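Local coordinates for surface layer protein (Geobacillus stearothermophilus, PDB 4UJ7) that probably self-assembles into the calcium-binding surface layer that coats the bacterial cell, the present chain holding two of its Ig-like domains, at residues Ala33-Leu39 and Ser73-Val79; Ala83-Ile89 and Val100-Ala106. All blocks are in the same frame, centred on the assembly; numbering follows the deposited sequence.

Contact 1 of 2, residues Ala33-Leu39 and Ser73-Val79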
ATOM      1  N   ALA A  33       8.519   3.639   3.131  1.00 16.42           N
ATOM      2  CA  ALA A  33       7.118   4.045   2.993  1.00 16.96           C
ATOM      3  C   ALA A  33       6.682   3.855   1.540  1.00 16.54           C
ATOM      4  O   ALA A  33       7.513   3.843   0.628  1.00 16.69           O
ATOM      5  CB  ALA A  33       6.949   5.494   3.438  1.00 17.96           C
ATOM      6  N   THR A  34       5.387   3.669   1.313  1.00 15.51           N
ATOM      7  CA  THR A  34       4.894   3.499  -0.057  1.00 15.41           C
ATOM      8  C   THR A  34       3.830   4.528  -0.396  1.00 14.79           C
ATOM      9  O   THR A  34       3.178   5.098   0.500  1.00 16.06           O
ATOM     10  CB  THR A  34       4.330   2.085  -0.342  1.00 16.38           C
ATOM     11  OG1 THR A  34       3.083   1.899   0.345  1.00 18.19           O
ATOM     12  CG2 THR A  34       5.306   0.994   0.122  1.00 16.56           C
ATOM     13  N   PHE A  35       3.664   4.771  -1.693  1.00 14.13           N
ATOM     14  CA  PHE A  35       2.519   5.521  -2.197  1.00 13.63           C
ATOM     15  C   PHE A  35       2.144   5.025  -3.582  1.00 14.17           C
ATOM     16  O   PHE A  35       2.907   4.284  -4.205  1.00 13.70           O
ATOM     17  CB  PHE A  35       2.754   7.046  -2.153  1.00 13.58           C
ATOM     18  CG  PHE A  35       3.853   7.546  -3.067  1.00 13.27           C
ATOM     19  CD1 PHE A  35       3.575   7.907  -4.382  1.00 13.65           C
ATOM     20  CD2 PHE A  35       5.151   7.711  -2.595  1.00 13.77           C
ATOM     21  CE1 PHE A  35       4.569   8.398  -5.218  1.00 13.17           C
ATOM     22  CE2 PHE A  35       6.162   8.198  -3.436  1.00 13.58           C
ATOM     23  CZ  PHE A  35       5.867   8.541  -4.749  1.00 13.94           C
ATOM     24  N   LYS A  36       0.972   5.421  -4.062  1.00 14.34           N
ATOM     25  CA  LYS A  36       0.448   4.928  -5.320  1.00 14.64           C
ATOM     26  C   LYS A  36       0.404   5.965  -6.402  1.00 15.14           C
ATOM     27  O   LYS A  36       0.079   7.124  -6.148  1.00 14.93           O
ATOM     28  CB  LYS A  36      -0.940   4.337  -5.129  1.00 16.98           C
ATOM     29  CG  LYS A  36      -0.885   2.983  -4.440  1.00 19.15           C
ATOM     30  CD  LYS A  36      -2.278   2.474  -4.153  1.00 20.28           C
ATOM     31  CE  LYS A  36      -2.198   1.066  -3.594  1.00 24.39           C
ATOM     32  NZ  LYS A  36      -3.534   0.690  -3.073  1.00 25.39           N
ATOM     33  N   VAL A  37       0.747   5.517  -7.598  1.00 15.16           N
ATOM     34  CA  VAL A  37       0.675   6.327  -8.807  1.00 15.69           C
ATOM     35  C   VAL A  37      -0.429   5.755  -9.681  1.00 16.06           C
ATOM     36  O   VAL A  37      -0.539   4.534  -9.834  1.00 15.56           O
ATOM     37  CB  VAL A  37       2.025   6.258  -9.570  1.00 17.35           C
ATOM     38  CG1 VAL A  37       1.863   6.657 -11.036  1.00 17.57           C
ATOM     39  CG2 VAL A  37       3.051   7.106  -8.850  1.00 18.84           C
ATOM     40  N   THR A  38      -1.236   6.642 -10.265  1.00 15.46           N
ATOM     41  CA  THR A  38      -2.213   6.236 -11.286  0.50 15.07           C
ATOM     42  C   THR A  38      -2.128   7.176 -12.485  1.00 15.37           C
ATOM     43  O   THR A  38      -2.326   8.376 -12.356  1.00 15.43           O
ATOM     44  CB  THR A  38      -3.671   6.202 -10.780  0.50 15.72           C
ATOM     45  OG1 THR A  38      -3.765   5.466  -9.554  0.50 14.78           O
ATOM     46  CG2 THR A  38      -4.571   5.520 -11.811  0.50 16.62           C
ATOM     47  N   LEU A  39      -1.821   6.609 -13.647  1.00 14.71           N
ATOM     48  CA  LEU A  39      -1.688   7.396 -14.880  1.00 14.22           C
ATOM     49  C   LEU A  39      -3.057   7.652 -15.459  1.00 14.11           C
ATOM     50  O   LEU A  39      -3.839   6.723 -15.583  1.00 14.39           O
ATOM     51  CB  LEU A  39      -0.831   6.648 -15.916  1.00 14.86           C
ATOM     52  CG  LEU A  39       0.604   6.271 -15.525  1.00 17.20           C
ATOM     53  CD1 LEU A  39       1.348   5.671 -16.705  1.00 16.83           C
ATOM     54  CD2 LEU A  39       1.384   7.445 -14.965  1.00 17.68           C
ATOM     55  N   SER A  73      -1.391   0.909 -15.639  1.00 15.57           N
ATOM     56  CA  SER A  73      -1.849   2.271 -15.397  1.00 16.27           C
ATOM     57  C   SER A  73      -1.707   2.663 -13.930  1.00 17.09           C
ATOM     58  O   SER A  73      -1.855   3.834 -13.602  1.00 19.51           O
ATOM     59  CB  SER A  73      -3.303   2.464 -15.867  1.00 17.27           C
ATOM     60  OG  SER A  73      -4.169   1.522 -15.240  1.00 19.09           O
ATOM     61  N   GLU A  74      -1.430   1.695 -13.053  1.00 16.34           N
ATOM     62  CA  GLU A  74      -1.266   1.911 -11.608  1.00 17.29           C
ATOM     63  C   GLU A  74       0.037   1.253 -11.151  1.00 15.47           C
ATOM     64  O   GLU A  74       0.327   0.112 -11.545  1.00 15.91           O
ATOM     65  CB  GLU A  74      -2.414   1.236 -10.846  1.00 20.89           C
ATOM     66  CG  GLU A  74      -3.780   1.898 -11.012  1.00 26.97           C
ATOM     67  CD  GLU A  74      -4.943   1.043 -10.531  1.00 30.63           C
ATOM     68  OE1 GLU A  74      -5.151  -0.073 -11.067  1.00 34.75           O
ATOM     69  OE2 GLU A  74      -5.677   1.506  -9.632  1.00 35.95           O
ATOM     70  N   TYR A  75       0.792   1.964 -10.308  1.00 13.50           N
ATOM     71  CA  TYR A  75       2.049   1.458  -9.743  1.00 12.85           C
ATOM     72  C   TYR A  75       2.179   1.854  -8.283  1.00 12.55           C
ATOM     73  O   TYR A  75       1.647   2.891  -7.842  1.00 13.43           O
ATOM     74  CB  TYR A  75       3.248   2.071 -10.470  1.00 12.51           C
ATOM     75  CG  TYR A  75       3.311   1.751 -11.944  1.00 12.17           C
ATOM     76  CD1 TYR A  75       3.887   0.558 -12.403  1.00 12.70           C
ATOM     77  CD2 TYR A  75       2.806   2.664 -12.898  1.00 12.24           C
ATOM     78  CE1 TYR A  75       3.929   0.264 -13.761  1.00 12.58           C
ATOM     79  CE2 TYR A  75       2.837   2.365 -14.263  1.00 12.64           C
ATOM     80  CZ  TYR A  75       3.426   1.176 -14.685  1.00 12.73           C
ATOM     81  OH  TYR A  75       3.469   0.893 -16.020  1.00 12.91           O
ATOM     82  N   THR A  76       2.920   1.051  -7.525  1.00 11.81           N
ATOM     83  CA  THR A  76       3.307   1.395  -6.170  1.00 11.92           C
ATOM     84  C   THR A  76       4.759   1.827  -6.140  1.00 11.74           C
ATOM     85  O   THR A  76       5.624   1.109  -6.672  1.00 12.64           O
ATOM     86  CB  THR A  76       3.094   0.211  -5.220  1.00 12.62           C
ATOM     87  OG1 THR A  76       1.690  -0.044  -5.135  1.00 14.28           O
ATOM     88  CG2 THR A  76       3.606   0.542  -3.830  1.00 13.21           C
ATOM     89  N   VAL A  77       5.016   2.989  -5.574  1.00 11.11           N
ATOM     90  CA  VAL A  77       6.383   3.517  -5.414  1.00 12.06           C
ATOM     91  C   VAL A  77       6.813   3.283  -3.972  1.00 12.31           C
ATOM     92  O   VAL A  77       6.066   3.572  -3.023  1.00 13.06           O
ATOM     93  CB  VAL A  77       6.452   5.024  -5.760  1.00 11.93           C
ATOM     94  CG1 VAL A  77       7.838   5.585  -5.467  1.00 12.10           C
ATOM     95  CG2 VAL A  77       6.042   5.271  -7.203  1.00 12.20           C
ATOM     96  N   THR A  78       8.023   2.750  -3.792  1.00 12.66           N
ATOM     97  CA  THR A  78       8.597   2.527  -2.455  1.00 13.90           C
ATOM     98  C   THR A  78       9.772   3.453  -2.224  1.00 14.44           C
ATOM     99  O   THR A  78      10.669   3.534  -3.064  1.00 15.12           O
ATOM    100  CB  THR A  78       9.058   1.063  -2.293  1.00 14.39           C
ATOM    101  OG1 THR A  78       7.907   0.225  -2.374  1.00 15.24           O
ATOM    102  CG2 THR A  78       9.754   0.848  -0.942  1.00 15.41           C
ATOM    103  N   VAL A  79       9.766   4.162  -1.095  1.00 14.85           N
ATOM    104  CA  VAL A  79      10.845   5.068  -0.718  1.00 15.08           C
ATOM    105  C   VAL A  79      11.554   4.536   0.531  1.00 15.27           C
ATOM    106  O   VAL A  79      10.919   4.234   1.540  1.00 16.20           O
ATOM    107  CB  VAL A  79      10.321   6.521  -0.478  1.00 14.59           C
ATOM    108  CG1 VAL A  79      11.442   7.454  -0.012  1.00 15.52           C
ATOM    109  CG2 VAL A  79       9.594   7.065  -1.712  1.00 15.88           C
TER

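Contact 2 of 2, residues Ala83-Ile89 and Val100-Ala106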
ATOM      1  N   ALA A  83      19.343   8.320   5.040  1.00 23.89           N
ATOM      2  CA  ALA A  83      19.938   9.262   6.007  1.00 25.34           C
ATOM      3  C   ALA A  83      19.082  10.512   6.191  1.00 25.27           C
ATOM      4  O   ALA A  83      18.391  10.945   5.268  1.00 25.04           O
ATOM      5  CB  ALA A  83      21.349   9.648   5.575  1.00 25.66           C
ATOM      6  N   GLU A  84      19.147  11.111   7.380  1.00 26.02           N
ATOM      7  CA  GLU A  84      18.376  12.323   7.652  1.00 27.76           C
ATOM      8  C   GLU A  84      18.647  13.406   6.613  1.00 26.95           C
ATOM      9  O   GLU A  84      19.793  13.643   6.226  1.00 27.03           O
ATOM     10  CB  GLU A  84      18.645  12.847   9.067  1.00 29.20           C
ATOM     11  CG  GLU A  84      18.234  11.873  10.159  1.00 33.14           C
ATOM     12  CD  GLU A  84      18.530  12.400  11.552  1.00 36.88           C
ATOM     13  OE1 GLU A  84      18.261  13.594  11.804  1.00 39.41           O
ATOM     14  OE2 GLU A  84      19.035  11.618  12.388  1.00 38.78           O
ATOM     15  N   GLY A  85      17.579  14.045   6.155  1.00 26.85           N
ATOM     16  CA  GLY A  85      17.650  15.059   5.118  1.00 25.60           C
ATOM     17  C   GLY A  85      16.354  15.155   4.342  1.00 25.10           C
ATOM     18  O   GLY A  85      15.418  14.394   4.589  1.00 24.63           O
ATOM     19  N   SER A  86      16.303  16.108   3.420  1.00 25.07           N
ATOM     20  CA  SER A  86      15.171  16.280   2.530  1.00 26.44           C
ATOM     21  C   SER A  86      15.599  16.124   1.084  1.00 26.52           C
ATOM     22  O   SER A  86      16.729  16.470   0.719  1.00 26.61           O
ATOM     23  CB  SER A  86      14.536  17.655   2.734  1.00 29.56           C
ATOM     24  OG  SER A  86      13.964  17.743   4.024  1.00 33.00           O
ATOM     25  N   THR A  87      14.696  15.593   0.259  1.00 23.80           N
ATOM     26  CA  THR A  87      14.931  15.478  -1.177  1.00 24.02           C
ATOM     27  C   THR A  87      13.605  15.366  -1.931  1.00 22.83           C
ATOM     28  O   THR A  87      12.559  15.709  -1.390  1.00 22.10           O
ATOM     29  CB  THR A  87      15.923  14.332  -1.534  1.00 24.08           C
ATOM     30  OG1 THR A  87      16.317  14.454  -2.905  1.00 25.28           O
ATOM     31  CG2 THR A  87      15.320  12.948  -1.282  1.00 23.60           C
ATOM     32  N   THR A  88      13.650  14.930  -3.186  1.00 22.08           N
ATOM     33  CA  THR A  88      12.443  14.763  -3.990  1.00 22.46           C
ATOM     34  C   THR A  88      12.542  13.455  -4.792  1.00 20.00           C
ATOM     35  O   THR A  88      13.658  13.042  -5.162  1.00 20.92           O
ATOM     36  CB  THR A  88      12.178  15.982  -4.919  1.00 24.16           C
ATOM     37  OG1 THR A  88      13.124  16.014  -5.983  1.00 25.28           O
ATOM     38  CG2 THR A  88      12.288  17.314  -4.151  1.00 25.65           C
ATOM     39  N   ILE A  89      11.410  12.782  -4.984  1.00 19.18           N
ATOM     40  CA  ILE A  89      11.261  11.691  -5.954  1.00 18.24           C
ATOM     41  C   ILE A  89      10.656  12.285  -7.229  1.00 17.41           C
ATOM     42  O   ILE A  89       9.568  12.891  -7.202  1.00 17.55           O
ATOM     43  CB  ILE A  89      10.319  10.532  -5.490  1.00 18.60           C
ATOM     44  CG1 ILE A  89      10.734   9.878  -4.158  1.00 19.79           C
ATOM     45  CG2 ILE A  89      10.191   9.455  -6.579  1.00 19.39           C
ATOM     46  CD1 ILE A  89      12.214   9.548  -4.024  1.00 19.26           C
ATOM     47  N   VAL A 100       7.744  14.596  -5.997  1.00 15.87           N
ATOM     48  CA  VAL A 100       7.092  14.322  -4.704  1.00 16.26           C
ATOM     49  C   VAL A 100       8.119  14.589  -3.605  1.00 16.84           C
ATOM     50  O   VAL A 100       9.204  13.986  -3.619  1.00 16.73           O
ATOM     51  CB  VAL A 100       6.631  12.848  -4.616  1.00 15.58           C
ATOM     52  CG1 VAL A 100       6.003  12.560  -3.252  1.00 16.16           C
ATOM     53  CG2 VAL A 100       5.650  12.498  -5.725  1.00 15.67           C
ATOM     54  N   PRO A 101       7.810  15.503  -2.666  1.00 17.21           N
ATOM     55  CA  PRO A 101       8.694  15.779  -1.549  1.00 17.50           C
ATOM     56  C   PRO A 101       8.979  14.539  -0.708  1.00 17.29           C
ATOM     57  O   PRO A 101       8.111  13.672  -0.569  1.00 17.41           O
ATOM     58  CB  PRO A 101       7.883  16.791  -0.703  1.00 17.81           C
ATOM     59  CG  PRO A 101       6.965  17.441  -1.675  1.00 18.34           C
ATOM     60  CD  PRO A 101       6.625  16.393  -2.681  1.00 17.73           C
ATOM     61  N   VAL A 102      10.210  14.452  -0.192  1.00 17.72           N
ATOM     62  CA  VAL A 102      10.616  13.399   0.749  1.00 18.47           C
ATOM     63  C   VAL A 102      11.372  14.004   1.922  1.00 19.26           C
ATOM     64  O   VAL A 102      12.303  14.775   1.717  1.00 20.15           O
ATOM     65  CB  VAL A 102      11.556  12.351   0.099  1.00 18.58           C
ATOM     66  CG1 VAL A 102      11.933  11.268   1.099  1.00 18.55           C
ATOM     67  CG2 VAL A 102      10.911  11.718  -1.116  1.00 17.87           C
ATOM     68  N   ASN A 103      10.964  13.640   3.135  1.00 19.81           N
ATOM     69  CA  ASN A 103      11.672  14.046   4.339  0.50 20.47           C
ATOM     70  C   ASN A 103      12.030  12.810   5.163  1.00 20.55           C
ATOM     71  O   ASN A 103      11.156  11.995   5.522  1.00 20.17           O
ATOM     72  CB  ASN A 103      10.825  15.042   5.148  0.50 22.21           C
ATOM     73  CG  ASN A 103      11.636  15.804   6.180  0.50 23.05           C
ATOM     74  OD1 ASN A 103      12.810  16.118   5.967  0.50 24.40           O
ATOM     75  ND2 ASN A 103      11.005  16.117   7.306  0.50 23.60           N
ATOM     76  N   VAL A 104      13.327  12.660   5.432  1.00 20.74           N
ATOM     77  CA  VAL A 104      13.837  11.561   6.243  1.00 20.42           C
ATOM     78  C   VAL A 104      14.265  12.146   7.575  1.00 21.62           C
ATOM     79  O   VAL A 104      15.064  13.074   7.617  1.00 22.67           O
ATOM     80  CB  VAL A 104      15.024  10.829   5.570  1.00 20.06           C
ATOM     81  CG1 VAL A 104      15.457   9.637   6.412  1.00 20.10           C
ATOM     82  CG2 VAL A 104      14.650  10.357   4.170  1.00 19.65           C
ATOM     83  N   VAL A 105      13.697  11.618   8.650  1.00 22.01           N
ATOM     84  CA  VAL A 105      13.890  12.187   9.989  1.00 22.78           C
ATOM     85  C   VAL A 105      14.486  11.160  10.948  1.00 23.15           C
ATOM     86  O   VAL A 105      14.596   9.976  10.626  1.00 22.53           O
ATOM     87  CB  VAL A 105      12.562  12.733  10.562  1.00 23.29           C
ATOM     88  CG1 VAL A 105      11.983  13.808   9.652  1.00 24.53           C
ATOM     89  CG2 VAL A 105      11.553  11.606  10.784  1.00 24.35           C
ATOM     90  N   ALA A 106      14.883  11.619  12.133  1.00 23.52           N
ATOM     91  CA  ALA A 106      15.322  10.726  13.180  1.00 23.63           C
ATOM     92  C   ALA A 106      14.161   9.849  13.634  1.00 23.72           C
ATOM     93  O   ALA A 106      14.315   8.634  13.806  1.00 23.70           O
ATOM     94  CB  ALA A 106      15.881  11.524  14.360  1.00 26.09           C
TER
HETATM   95  O   HOH W   1      15.132  14.558  12.336  1.00 43.00           O

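Contact 1 of 2, residues Ala33-Leu39 and Ser73-Val79
Phe35 and Val77 pair at the middle of the antiparallel sheet that forms one layer of the first Ig-like (BIG2) beta-sandwich in this chain. Strands 32-41 and 74-81 are its two inner strands, with 15-20 and 61-65 flanking them. Phe35 CG stands between the backbone N and the carbonyl carbon (chi1 65°), which lays the ring alongside Val77. Val77 CB sits 3.9 Å from the ring centroid in a CH-pi contact, and Val77 CG1 reaches Phe35 CZ at 3.6 Å. Val79 CG2 meets the ring edge at Phe35 CE2, 4.0 Å away, while the other Val77 branch, CG2, turns to Val37 CG2 at 3.9 Å. Cutting Phe35 back to an alanine would probably leave Val77 and Val79 without their shared aromatic partner and open a gap beside them. Along the strands, paired backbone bonds join Ala33 with Val79, Phe35 with Val77 and Val37 with Tyr75; Leu39 N adds a bond to Ser73 O at 2.8 Å. Tyr75 OH is held by Gly49 O and Gln72 N. On the opposite face, where Lys36 NZ bonds Asp119 O, Thr34 CG2 lies 3.7 Å from Thr78 OG1.

Contact 2 of 2, residues Ala83-Ile89 and Val100-Ala106
Ile89 CG1 lies anti to its carbonyl carbon (chi1 -57°), and Val102, with CG1 anti to the backbone N (chi1 -179°), holds its CG2 branch in the matching place beside its own N. Each group thereby leans diagonally toward the other across the beta hairpin of strands 85-93 and 96-105, in the second sheet of the first Ig-like (BIG2) domain. Ile89 CG1 touches Val102 CG2 at 3.6 Å, and the Ile89 CD1 methyl keeps to the same Val102 CG2 at 3.9 Å. Val102 also serves its direct partner: Thr87 runs side by side with it, Thr87 CG2 standing 4.1 Å from Val102 CB.

Two backbone bonds tie each of the pairs Gly85-Val104, Thr87-Val102 and Ile89-Val100, Val102 N to Thr87 O being 2.9 Å. Toward the open end of the hairpin, Gly85 has backbone angles at which a CB would collide with the carbonyl oxygen of Glu84. Val104 CG1 packs against the backbone there, 3.4 Å from Ala83 O. On the other face, Ser86 OG donates to Asn103 OD1 at 2.8 Å from above the amide carbonyl plane, a bond in doubt because Asn103 has two modelled conformers, and Thr88 OG1 hydrogen-bonds to Asp56 OD2. Strand 25-28 adds backbone bonds to Pro101 and Asn103 and so extends the sheet beyond strand 96-105. Glu84 stretches along the Val105-Ala106 backbone, its OE2 forming a long, weak ion pair with Lys29. A water bridges the two segments here: it accepts from Ala106 N at 3.0 Å and donates weakly to Glu84 OE1 at 3.3 Å.

Contacts 1 and 2 follow one another along the chain and lie in the two facing sheets of one Ig-like sandwich, their centres about 17 Å apart. Soon after contact 1 ends, the chain passes to the other sheet to begin the hairpin of contact 2. Their apolar faces meet inside the domain: Val79 CG2 lies 3.9 Å from Ile89 CG1, Val79 CG1 lies 4.0 Å from Val102 CG1, and Phe35 CZ lies 4.1 Å from Val100 CG2. The outer face of contact 1 looks to the next domain: the Lys36 side chain, on strand 32-41, lies about 9 Å from a calcium ion bound there; contact 2 is remote from the calcium sites.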